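Local structure of arginase, mitochondrial (Medicago truncatula, 6VSS) at residues L144-D149 with E172-A177; L67-G72 with N136-S141; D293-L298 with A328-R333. The protein hydrolyses L-arginine to urea and L-ornithine with a pair of manganese ions in each subunit, and also converts agmatine to putrescine. One frame throughout, in Å; residues are numbered along the deposited sequence.

Interaction 1: L144-D149 with E172-A177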
ATOM      1  N   LEU B 144     -27.140 -18.645  25.151  1.00 32.16           N
ATOM      2  CA  LEU B 144     -28.288 -18.605  24.223  1.00 32.96           C
ATOM      3  C   LEU B 144     -27.962 -19.456  22.980  1.00 33.06           C
ATOM      4  O   LEU B 144     -28.877 -20.170  22.563  1.00 32.50           O
ATOM      5  CB  LEU B 144     -28.687 -17.153  23.896  1.00 32.39           C
ATOM      6  CG  LEU B 144     -29.319 -16.365  25.063  1.00 32.30           C
ATOM      7  CD1 LEU B 144     -29.377 -14.871  24.797  1.00 31.05           C
ATOM      8  CD2 LEU B 144     -30.740 -16.866  25.387  1.00 33.01           C
ATOM      9  N   VAL B 145     -26.718 -19.483  22.471  1.00 33.02           N
ATOM     10  CA  VAL B 145     -26.361 -20.374  21.312  1.00 33.67           C
ATOM     11  C   VAL B 145     -26.335 -21.839  21.788  1.00 34.47           C
ATOM     12  O   VAL B 145     -26.909 -22.740  21.144  1.00 35.16           O
ATOM     13  CB  VAL B 145     -25.027 -19.958  20.653  1.00 32.68           C
ATOM     14  CG1 VAL B 145     -24.624 -20.892  19.526  1.00 32.39           C
ATOM     15  CG2 VAL B 145     -25.080 -18.539  20.162  1.00 31.57           C
ATOM     16  N   MET B 146     -25.758 -22.068  22.949  1.00 35.96           N
ATOM     17  CA  MET B 146     -25.534 -23.433  23.470  1.00 35.68           C
ATOM     18  C   MET B 146     -26.883 -24.066  23.778  1.00 36.85           C
ATOM     19  O   MET B 146     -26.975 -25.305  23.611  1.00 36.35           O
ATOM     20  CB  MET B 146     -24.680 -23.414  24.735  1.00 34.82           C
ATOM     21  CG  MET B 146     -23.280 -22.972  24.461  1.00 33.68           C
ATOM     22  SD  MET B 146     -22.213 -23.147  25.897  1.00 34.84           S
ATOM     23  CE  MET B 146     -22.046 -24.932  25.862  1.00 35.30           C
ATOM     24  N   ASP B 147     -27.856 -23.252  24.184  1.00 36.34           N
ATOM     25  CA  ASP B 147     -29.191 -23.758  24.571  1.00 39.50           C
ATOM     26  C   ASP B 147     -29.921 -24.265  23.341  1.00 41.51           C
ATOM     27  O   ASP B 147     -30.892 -25.024  23.548  1.00 42.10           O
ATOM     28  CB  ASP B 147     -30.118 -22.688  25.162  1.00 41.70           C
ATOM     29  CG  ASP B 147     -29.900 -22.444  26.637  1.00 42.33           C
ATOM     30  OD1 ASP B 147     -29.205 -23.270  27.285  1.00 42.36           O
ATOM     31  OD2 ASP B 147     -30.352 -21.381  27.100  1.00 47.10           O
ATOM     32  N   GLU B 148     -29.526 -23.818  22.141  1.00 36.82           N
ATOM     33  CA  GLU B 148     -30.155 -24.254  20.878  1.00 38.38           C
ATOM     34  C   GLU B 148     -29.380 -25.407  20.241  1.00 37.25           C
ATOM     35  O   GLU B 148     -28.915 -25.226  19.141  1.00 35.52           O
ATOM     36  CB  GLU B 148     -30.220 -23.061  19.916  1.00 40.31           C
ATOM     37  CG  GLU B 148     -31.343 -22.110  20.258  1.00 42.11           C
ATOM     38  CD  GLU B 148     -32.725 -22.695  20.028  1.00 43.05           C
ATOM     39  OE1 GLU B 148     -32.855 -23.664  19.248  1.00 42.61           O
ATOM     40  OE2 GLU B 148     -33.653 -22.190  20.658  1.00 45.99           O
ATOM     41  N   ASP B 149     -29.389 -26.580  20.877  1.00 40.16           N
ATOM     42  CA  ASP B 149     -28.684 -27.758  20.309  1.00 41.22           C
ATOM     43  C   ASP B 149     -29.309 -28.029  18.939  1.00 37.99           C
ATOM     44  O   ASP B 149     -30.539 -27.945  18.833  1.00 37.48           O
ATOM     45  CB  ASP B 149     -28.860 -28.985  21.206  1.00 44.33           C
ATOM     46  CG  ASP B 149     -29.951 -29.930  20.725  1.00 52.81           C
ATOM     47  OD1 ASP B 149     -29.695 -30.673  19.757  1.00 58.73           O
ATOM     48  OD2 ASP B 149     -31.048 -29.906  21.310  1.00 49.33           O
ATOM     49  N   GLU B 172     -19.780 -23.249  32.583  1.00 40.14           N
ATOM     50  CA  GLU B 172     -20.910 -23.112  33.523  1.00 40.92           C
ATOM     51  C   GLU B 172     -22.087 -23.843  32.887  1.00 42.84           C
ATOM     52  O   GLU B 172     -22.761 -24.598  33.606  1.00 40.89           O
ATOM     53  CB  GLU B 172     -21.263 -21.654  33.773  1.00 40.95           C
ATOM     54  CG  GLU B 172     -20.363 -20.944  34.736  1.00 41.61           C
ATOM     55  CD  GLU B 172     -20.655 -19.462  34.806  1.00 43.15           C
ATOM     56  OE1 GLU B 172     -21.440 -18.968  33.985  1.00 44.84           O
ATOM     57  OE2 GLU B 172     -20.100 -18.800  35.697  1.00 46.86           O
ATOM     58  N   LYS B 173     -22.297 -23.671  31.575  1.00 42.77           N
ATOM     59  CA  LYS B 173     -23.413 -24.377  30.915  1.00 44.76           C
ATOM     60  C   LYS B 173     -23.123 -25.886  30.878  1.00 44.75           C
ATOM     61  O   LYS B 173     -24.082 -26.648  31.046  1.00 45.72           O
ATOM     62  CB  LYS B 173     -23.758 -23.812  29.541  1.00 47.77           C
ATOM     63  CG  LYS B 173     -24.853 -24.610  28.815  1.00 51.38           C
ATOM     64  CD  LYS B 173     -26.094 -23.831  28.446  1.00 51.64           C
ATOM     65  CE  LYS B 173     -26.993 -23.630  29.637  1.00 54.31           C
ATOM     66  NZ  LYS B 173     -27.742 -22.357  29.547  1.00 55.89           N
ATOM     67  N   LEU B 174     -21.883 -26.344  30.666  1.00 44.85           N
ATOM     68  CA  LEU B 174     -21.643 -27.811  30.549  1.00 43.41           C
ATOM     69  C   LEU B 174     -21.680 -28.429  31.941  1.00 43.34           C
ATOM     70  O   LEU B 174     -21.914 -29.634  32.017  1.00 43.79           O
ATOM     71  CB  LEU B 174     -20.339 -28.116  29.818  1.00 43.47           C
ATOM     72  CG  LEU B 174     -20.356 -27.802  28.321  1.00 42.23           C
ATOM     73  CD1 LEU B 174     -19.135 -28.358  27.605  1.00 42.11           C
ATOM     74  CD2 LEU B 174     -21.604 -28.342  27.677  1.00 42.02           C
ATOM     75  N   GLY B 175     -21.494 -27.604  32.964  1.00 41.56           N
ATOM     76  CA  GLY B 175     -21.345 -28.010  34.371  1.00 41.28           C
ATOM     77  C   GLY B 175     -19.955 -28.533  34.700  1.00 39.96           C
ATOM     78  O   GLY B 175     -19.869 -29.418  35.527  1.00 39.73           O
ATOM     79  N   GLY B 176     -18.870 -28.028  34.122  1.00 38.84           N
ATOM     80  CA  GLY B 176     -17.535 -28.432  34.610  1.00 38.62           C
ATOM     81  C   GLY B 176     -16.407 -27.922  33.754  1.00 37.91           C
ATOM     82  O   GLY B 176     -16.659 -27.040  32.967  1.00 36.42           O
ATOM     83  N   ALA B 177     -15.204 -28.480  33.934  1.00 37.85           N
ATOM     84  CA  ALA B 177     -13.967 -27.947  33.337  1.00 37.58           C
ATOM     85  C   ALA B 177     -13.891 -28.392  31.870  1.00 37.10           C
ATOM     86  O   ALA B 177     -14.541 -29.382  31.493  1.00 38.95           O
ATOM     87  CB  ALA B 177     -12.787 -28.401  34.122  1.00 38.53           C
TER
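The carboxylate of Asp147 is the flat group of this contact, and Lys173 meets it on the syn side of one oxygen, with NZ 2.8 Å from OD1 and 21° out of the carboxylate plane. Asp147 OD2 lies 3.7 Å from Lys173 NZ, so the salt bridge is one-pronged. The lysine chain reaches it at about a right angle to the aspartate: CG stands anti to the backbone N (chi1 176°), and later bends bring CE and NZ round to OD1. The same chain does a second job, because its methylenes slide past Met146 in the opposite direction, with Met146 SD 4.0 Å from Lys173 CB. The thioether chain, bent at chi3, then carries CE to 3.9 Å from CD2 of Leu174, which it crosses at about a right angle. With an alanine in place of Lys173, Asp147 would probably lose its charged mate and Met146 much of the aliphatic surface along its flank. In the fold, this surface contact joins the C-terminal ends of helices 131-146 and 163-174, the latter closed by a Schellman motif at Gly175. Strand 151-157 connects the two, and Met146 also touches its Pro153, while Leu144 packs against helix 25-57.

Interaction 2: L67-G72 with N136-S141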
ATOM      1  N   LEU B  67     -20.862 -16.483  16.493  1.00 24.57           N
ATOM      2  CA  LEU B  67     -21.250 -15.340  17.359  1.00 24.77           C
ATOM      3  C   LEU B  67     -20.101 -14.340  17.367  1.00 24.18           C
ATOM      4  O   LEU B  67     -18.996 -14.697  17.832  1.00 23.91           O
ATOM      5  CB  LEU B  67     -21.597 -15.897  18.751  1.00 26.36           C
ATOM      6  CG  LEU B  67     -22.089 -14.879  19.763  1.00 27.50           C
ATOM      7  CD1 LEU B  67     -23.558 -14.557  19.517  1.00 28.39           C
ATOM      8  CD2 LEU B  67     -21.878 -15.377  21.183  1.00 28.93           C
ATOM      9  N   GLY B  68     -20.326 -13.178  16.756  1.00 24.71           N
ATOM     10  CA  GLY B  68     -19.456 -12.003  16.790  1.00 25.62           C
ATOM     11  C   GLY B  68     -19.503 -11.304  18.141  1.00 26.74           C
ATOM     12  O   GLY B  68     -20.623 -11.120  18.726  1.00 25.90           O
ATOM     13  N   VAL B  69     -18.306 -10.960  18.634  1.00 27.78           N
ATOM     14  CA  VAL B  69     -18.124 -10.067  19.811  1.00 28.66           C
ATOM     15  C   VAL B  69     -17.126  -8.999  19.381  1.00 29.43           C
ATOM     16  O   VAL B  69     -15.916  -9.165  19.568  1.00 28.14           O
ATOM     17  CB  VAL B  69     -17.691 -10.878  21.039  1.00 28.75           C
ATOM     18  CG1 VAL B  69     -17.659 -10.002  22.273  1.00 29.29           C
ATOM     19  CG2 VAL B  69     -18.571 -12.106  21.240  1.00 28.34           C
ATOM     20  N   PRO B  70     -17.653  -7.948  18.690  1.00 29.58           N
ATOM     21  CA  PRO B  70     -16.858  -6.839  18.157  1.00 29.31           C
ATOM     22  C   PRO B  70     -16.432  -5.844  19.255  1.00 31.03           C
ATOM     23  O   PRO B  70     -16.976  -4.807  19.351  1.00 30.83           O
ATOM     24  CB  PRO B  70     -17.823  -6.201  17.162  1.00 29.58           C
ATOM     25  CG  PRO B  70     -19.191  -6.461  17.795  1.00 29.54           C
ATOM     26  CD  PRO B  70     -19.084  -7.858  18.342  1.00 29.20           C
ATOM     27  N   LEU B  71     -15.464  -6.265  20.065  1.00 30.55           N
ATOM     28  CA  LEU B  71     -14.923  -5.570  21.248  1.00 31.57           C
ATOM     29  C   LEU B  71     -13.411  -5.452  21.088  1.00 31.12           C
ATOM     30  O   LEU B  71     -12.724  -6.488  20.905  1.00 29.91           O
ATOM     31  CB  LEU B  71     -15.316  -6.428  22.438  1.00 32.63           C
ATOM     32  CG  LEU B  71     -14.926  -5.894  23.796  1.00 33.83           C
ATOM     33  CD1 LEU B  71     -15.796  -6.548  24.852  1.00 34.64           C
ATOM     34  CD2 LEU B  71     -13.436  -6.118  24.069  1.00 32.40           C
ATOM     35  N   GLY B  72     -12.917  -4.211  21.100  1.00 31.64           N
ATOM     36  CA  GLY B  72     -11.498  -3.847  20.933  1.00 30.90           C
ATOM     37  C   GLY B  72     -10.999  -3.092  22.120  1.00 31.87           C
ATOM     38  O   GLY B  72      -9.767  -2.884  22.190  1.00 30.94           O
ATOM     39  N   ASN B 136     -20.684 -10.264  31.359  1.00 35.11           N
ATOM     40  CA  ASN B 136     -21.896 -11.052  31.681  1.00 35.22           C
ATOM     41  C   ASN B 136     -22.770 -11.168  30.433  1.00 33.64           C
ATOM     42  O   ASN B 136     -23.281 -12.223  30.173  1.00 30.69           O
ATOM     43  CB  ASN B 136     -22.649 -10.429  32.856  1.00 39.62           C
ATOM     44  CG  ASN B 136     -22.098 -10.856  34.200  1.00 44.01           C
ATOM     45  OD1 ASN B 136     -21.263 -11.742  34.284  1.00 49.34           O
ATOM     46  ND2 ASN B 136     -22.551 -10.225  35.261  1.00 44.55           N
ATOM     47  N   VAL B 137     -22.906 -10.080  29.685  1.00 33.97           N
ATOM     48  CA  VAL B 137     -23.746 -10.063  28.459  1.00 33.80           C
ATOM     49  C   VAL B 137     -23.107 -10.978  27.400  1.00 32.49           C
ATOM     50  O   VAL B 137     -23.858 -11.675  26.684  1.00 30.36           O
ATOM     51  CB  VAL B 137     -23.938  -8.627  27.930  1.00 34.38           C
ATOM     52  CG1 VAL B 137     -24.374  -8.650  26.480  1.00 34.85           C
ATOM     53  CG2 VAL B 137     -24.924  -7.835  28.787  1.00 34.29           C
ATOM     54  N   ILE B 138     -21.780 -11.020  27.311  1.00 32.39           N
ATOM     55  CA  ILE B 138     -21.088 -11.916  26.334  1.00 32.43           C
ATOM     56  C   ILE B 138     -21.361 -13.380  26.730  1.00 32.51           C
ATOM     57  O   ILE B 138     -21.671 -14.218  25.844  1.00 31.56           O
ATOM     58  CB  ILE B 138     -19.592 -11.588  26.283  1.00 32.81           C
ATOM     59  CG1 ILE B 138     -19.347 -10.251  25.569  1.00 34.92           C
ATOM     60  CG2 ILE B 138     -18.835 -12.707  25.611  1.00 32.16           C
ATOM     61  CD1 ILE B 138     -17.992  -9.603  25.911  1.00 34.33           C
ATOM     62  N   SER B 139     -21.300 -13.684  28.024  1.00 33.27           N
ATOM     63  CA  SER B 139     -21.560 -15.055  28.557  1.00 34.24           C
ATOM     64  C   SER B 139     -22.998 -15.474  28.214  1.00 34.16           C
ATOM     65  O   SER B 139     -23.200 -16.635  27.793  1.00 32.42           O
ATOM     66  CB  SER B 139     -21.322 -15.164  30.055  1.00 34.03           C
ATOM     67  OG  SER B 139     -19.954 -14.962  30.377  1.00 34.62           O
ATOM     68  N   GLU B 140     -23.983 -14.612  28.515  1.00 34.35           N
ATOM     69  CA  GLU B 140     -25.413 -14.926  28.240  1.00 33.79           C
ATOM     70  C   GLU B 140     -25.554 -15.219  26.754  1.00 31.74           C
ATOM     71  O   GLU B 140     -26.168 -16.216  26.410  1.00 29.85           O
ATOM     72  CB  GLU B 140     -26.321 -13.773  28.622  1.00 37.47           C
ATOM     73  CG  GLU B 140     -26.360 -13.486  30.106  1.00 40.37           C
ATOM     74  CD  GLU B 140     -26.779 -14.640  30.995  1.00 45.12           C
ATOM     75  OE1 GLU B 140     -27.574 -15.480  30.538  1.00 49.04           O
ATOM     76  OE2 GLU B 140     -26.281 -14.714  32.138  1.00 52.38           O
ATOM     77  N   SER B 141     -24.931 -14.409  25.893  1.00 30.49           N
ATOM     78  CA  SER B 141     -24.933 -14.625  24.429  1.00 30.32           C
ATOM     79  C   SER B 141     -24.473 -16.039  24.100  1.00 29.81           C
ATOM     80  O   SER B 141     -25.205 -16.753  23.375  1.00 29.56           O
ATOM     81  CB  SER B 141     -24.128 -13.586  23.732  1.00 30.66           C
ATOM     82  OG  SER B 141     -24.797 -12.338  23.897  1.00 31.44           O
TER
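Val69 and Ile138 form the close part of this contact: CG1 of the valine lies 3.7 Å from Ile138 CD1, and Ile138 CG1 is equally near. Val69 CG1 stands anti to the valine's backbone nitrogen (chi1 -173°), which aims it at the helix, where it meets the isoleucine at a slant. The packing is slightest at Leu71, whose CD1 lies 3.9 Å from Ile138 CD1, the two chains crossing at about a right angle. At the other end Leu67 packs closely again, CD2 3.8 Å from Ser141 CB, so the serine presents its carbon to the leucine. Its hydroxyl is turned back into the helix, OG donating to Val137 O over 3.0 Å; this oxygen also receives Ser141 N from the opposite face of the carbonyl plane, so a buried polar group is satisfied locally. Every touching residue is buried; the solvent side belongs to Asn136 and Glu140, beyond the contact. A helix laid on a parallel sheet in this way is characteristic of the arginase α/β fold. Past strand 63-69 the chain makes an inverse gamma turn centred on Pro70 and heads for the active site: the Leu71 side chain is about 8 Å from that of Glu312, a likely substrate-binding residue.

Interaction 3: D293-L298 with A328-R333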
ATOM      1  N   ASP B 293       0.919 -25.175  10.086  1.00 30.87           N
ATOM      2  CA  ASP B 293       1.215 -25.746  11.433  1.00 30.64           C
ATOM      3  C   ASP B 293      -0.086 -25.809  12.243  1.00 29.13           C
ATOM      4  O   ASP B 293      -0.391 -26.831  12.855  1.00 28.19           O
ATOM      5  CB  ASP B 293       2.209 -24.888  12.226  1.00 32.17           C
ATOM      6  CG  ASP B 293       3.643 -24.925  11.756  1.00 32.28           C
ATOM      7  OD1 ASP B 293       4.171 -26.013  11.614  1.00 33.67           O
ATOM      8  OD2 ASP B 293       4.221 -23.855  11.598  1.00 32.31           O
ATOM      9  N   ILE B 294      -0.875 -24.747  12.226  1.00 27.43           N
ATOM     10  CA  ILE B 294      -2.189 -24.764  12.939  1.00 27.95           C
ATOM     11  C   ILE B 294      -3.065 -25.903  12.354  1.00 28.90           C
ATOM     12  O   ILE B 294      -3.791 -26.591  13.134  1.00 26.55           O
ATOM     13  CB  ILE B 294      -2.876 -23.392  12.848  1.00 27.45           C
ATOM     14  CG1 ILE B 294      -1.963 -22.294  13.416  1.00 27.86           C
ATOM     15  CG2 ILE B 294      -4.222 -23.419  13.558  1.00 28.10           C
ATOM     16  CD1 ILE B 294      -2.628 -20.985  13.640  1.00 27.91           C
ATOM     17  N   LEU B 295      -3.048 -26.099  11.026  1.00 29.51           N
ATOM     18  CA  LEU B 295      -3.971 -27.080  10.388  1.00 30.98           C
ATOM     19  C   LEU B 295      -3.525 -28.497  10.782  1.00 31.79           C
ATOM     20  O   LEU B 295      -4.370 -29.353  11.027  1.00 31.50           O
ATOM     21  CB  LEU B 295      -3.974 -26.912   8.859  1.00 31.09           C
ATOM     22  CG  LEU B 295      -4.596 -25.626   8.337  1.00 31.56           C
ATOM     23  CD1 LEU B 295      -4.675 -25.587   6.830  1.00 32.53           C
ATOM     24  CD2 LEU B 295      -5.971 -25.415   8.905  1.00 32.27           C
ATOM     25  N   ASN B 296      -2.224 -28.753  10.794  1.00 32.56           N
ATOM     26  CA  ASN B 296      -1.681 -30.078  11.213  1.00 32.60           C
ATOM     27  C   ASN B 296      -2.175 -30.427  12.626  1.00 33.50           C
ATOM     28  O   ASN B 296      -2.698 -31.552  12.857  1.00 32.79           O
ATOM     29  CB  ASN B 296      -0.167 -30.085  11.152  1.00 32.36           C
ATOM     30  CG  ASN B 296       0.355 -30.018   9.734  1.00 32.36           C
ATOM     31  OD1 ASN B 296      -0.383 -30.254   8.787  1.00 32.99           O
ATOM     32  ND2 ASN B 296       1.625 -29.701   9.574  1.00 32.78           N
ATOM     33  N   ILE B 297      -2.006 -29.509  13.559  1.00 31.79           N
ATOM     34  CA  ILE B 297      -2.415 -29.746  14.967  1.00 33.65           C
ATOM     35  C   ILE B 297      -3.936 -29.956  15.025  1.00 33.77           C
ATOM     36  O   ILE B 297      -4.429 -30.857  15.752  1.00 33.02           O
ATOM     37  CB  ILE B 297      -1.903 -28.600  15.854  1.00 33.03           C
ATOM     38  CG1 ILE B 297      -0.369 -28.641  15.901  1.00 34.03           C
ATOM     39  CG2 ILE B 297      -2.560 -28.717  17.216  1.00 33.75           C
ATOM     40  CD1 ILE B 297       0.334 -27.440  16.498  1.00 35.30           C
ATOM     41  N   LEU B 298      -4.676 -29.176  14.251  1.00 34.71           N
ATOM     42  CA  LEU B 298      -6.146 -29.107  14.400  1.00 36.62           C
ATOM     43  C   LEU B 298      -6.760 -30.333  13.728  1.00 36.79           C
ATOM     44  O   LEU B 298      -7.687 -30.970  14.317  1.00 34.86           O
ATOM     45  CB  LEU B 298      -6.594 -27.782  13.775  1.00 38.78           C
ATOM     46  CG  LEU B 298      -7.995 -27.325  14.104  1.00 40.82           C
ATOM     47  CD1 LEU B 298      -8.245 -27.316  15.609  1.00 42.50           C
ATOM     48  CD2 LEU B 298      -8.208 -25.957  13.504  1.00 42.24           C
ATOM     49  N   ALA B 328      -8.044 -15.541   8.589  1.00 20.41           N
ATOM     50  CA  ALA B 328      -8.993 -15.723   9.714  1.00 20.75           C
ATOM     51  C   ALA B 328     -10.199 -16.592   9.252  1.00 21.31           C
ATOM     52  O   ALA B 328     -10.617 -17.473   9.989  1.00 21.14           O
ATOM     53  CB  ALA B 328      -9.383 -14.343  10.173  1.00 20.34           C
ATOM     54  N   ALA B 329     -10.728 -16.346   8.051  1.00 22.01           N
ATOM     55  CA  ALA B 329     -11.910 -17.041   7.488  1.00 22.44           C
ATOM     56  C   ALA B 329     -11.588 -18.531   7.306  1.00 23.56           C
ATOM     57  O   ALA B 329     -12.364 -19.368   7.785  1.00 23.63           O
ATOM     58  CB  ALA B 329     -12.318 -16.393   6.205  1.00 22.17           C
ATOM     59  N   LYS B 330     -10.382 -18.851   6.814  1.00 24.99           N
ATOM     60  CA  LYS B 330      -9.922 -20.245   6.680  1.00 25.84           C
ATOM     61  C   LYS B 330      -9.706 -20.907   8.048  1.00 25.49           C
ATOM     62  O   LYS B 330     -10.040 -22.069   8.177  1.00 24.72           O
ATOM     63  CB  LYS B 330      -8.663 -20.332   5.834  1.00 26.78           C
ATOM     64  CG  LYS B 330      -8.311 -21.782   5.540  1.00 27.44           C
ATOM     65  CD  LYS B 330      -7.457 -22.022   4.304  1.00 28.34           C
ATOM     66  CE  LYS B 330      -7.189 -23.512   4.114  1.00 29.88           C
ATOM     67  NZ  LYS B 330      -6.596 -23.798   2.790  1.00 31.29           N
ATOM     68  N   LEU B 331      -9.134 -20.217   9.030  1.00 25.59           N
ATOM     69  CA  LEU B 331      -9.097 -20.738  10.433  1.00 25.76           C
ATOM     70  C   LEU B 331     -10.520 -21.037  10.908  1.00 25.47           C
ATOM     71  O   LEU B 331     -10.713 -22.102  11.495  1.00 26.14           O
ATOM     72  CB  LEU B 331      -8.348 -19.798  11.387  1.00 25.30           C
ATOM     73  CG  LEU B 331      -6.891 -19.523  10.990  1.00 25.62           C
ATOM     74  CD1 LEU B 331      -6.332 -18.386  11.816  1.00 25.70           C
ATOM     75  CD2 LEU B 331      -6.040 -20.773  11.149  1.00 25.55           C
ATOM     76  N   VAL B 332     -11.483 -20.164  10.649  1.00 25.86           N
ATOM     77  CA  VAL B 332     -12.897 -20.391  11.079  1.00 26.17           C
ATOM     78  C   VAL B 332     -13.425 -21.634  10.360  1.00 25.85           C
ATOM     79  O   VAL B 332     -14.060 -22.482  11.017  1.00 24.16           O
ATOM     80  CB  VAL B 332     -13.813 -19.164  10.865  1.00 26.63           C
ATOM     81  CG1 VAL B 332     -15.209 -19.419  11.383  1.00 26.38           C
ATOM     82  CG2 VAL B 332     -13.295 -17.955  11.632  1.00 27.88           C
ATOM     83  N   ARG B 333     -13.185 -21.750   9.061  1.00 26.13           N
ATOM     84  CA  ARG B 333     -13.731 -22.863   8.243  1.00 27.61           C
ATOM     85  C   ARG B 333     -13.176 -24.194   8.760  1.00 27.37           C
ATOM     86  O   ARG B 333     -13.935 -25.136   8.929  1.00 28.28           O
ATOM     87  CB  ARG B 333     -13.414 -22.673   6.761  1.00 28.60           C
ATOM     88  CG  ARG B 333     -14.328 -21.653   6.097  1.00 29.97           C
ATOM     89  CD  ARG B 333     -13.690 -20.962   4.899  1.00 32.15           C
ATOM     90  NE  ARG B 333     -13.340 -21.927   3.869  1.00 34.39           N
ATOM     91  CZ  ARG B 333     -13.670 -21.866   2.587  1.00 36.40           C
ATOM     92  NH1 ARG B 333     -14.416 -20.883   2.122  1.00 38.52           N
ATOM     93  NH2 ARG B 333     -13.345 -22.870   1.792  1.00 38.53           N
TER
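Ile294 and Leu331 meet through single methyls, CG2 of the isoleucine 4.0 Å from CD2 of the leucine, with the two side chains crossing at about a right angle. Beside them, Leu295 CD1 approaches the aliphatic part of Lys330, 4.2 Å from CE. Two neighbouring residues of each helix thus supply the touching atoms, without a hydrogen bond between the segments. Lys330 earns its place by shape: with CG anti to the backbone N (chi1 -172°) and the rest of the chain extended, its methylenes run alongside apolar neighbours while the ammonium group is carried beyond them. There NZ forms a salt bridge with Glu102 and a hydrogen bond to Pro286 O of the second subunit, so a buried charge is matched and a helix contact is tied to the hexamer. Farther out, Asp293, near the start of helix 291-300, forms a salt bridge with Arg249 and a hydrogen bond with Leu290 N. Arg333 donates to the carbonyl oxygens of Ile92 and Asn98, the latter in the ornithine-binding 95-98 loop. The two helices, 291-300 and 323-339, run side by side in the same direction and are joined through strand 305-311. Ile294 and Ile297 face inward onto Phe183 of strand 178-183, whereas Ala328 and Val332 turn to Ile88 of helix 84-92.

From the N terminus, interaction 2 comes first, bringing helix 131-146 back onto strand 63-69 and closing the longest of the three loops, with 63 residues between its segments. Three residues later on the same helix, interaction 1 opens and closes a shorter excursion through strand 151-157 to the end of helix 163-174. Interaction 3 closes last, across strand 305-311. The loops follow in series, with none nested or crossed. Interactions 1 and 2 share helix 131-146, with centres about 15 Å apart, whereas interactions 2 and 3 lie on opposite sides of the chain's centre. Together they tie helices to the parallel sheet and to each other.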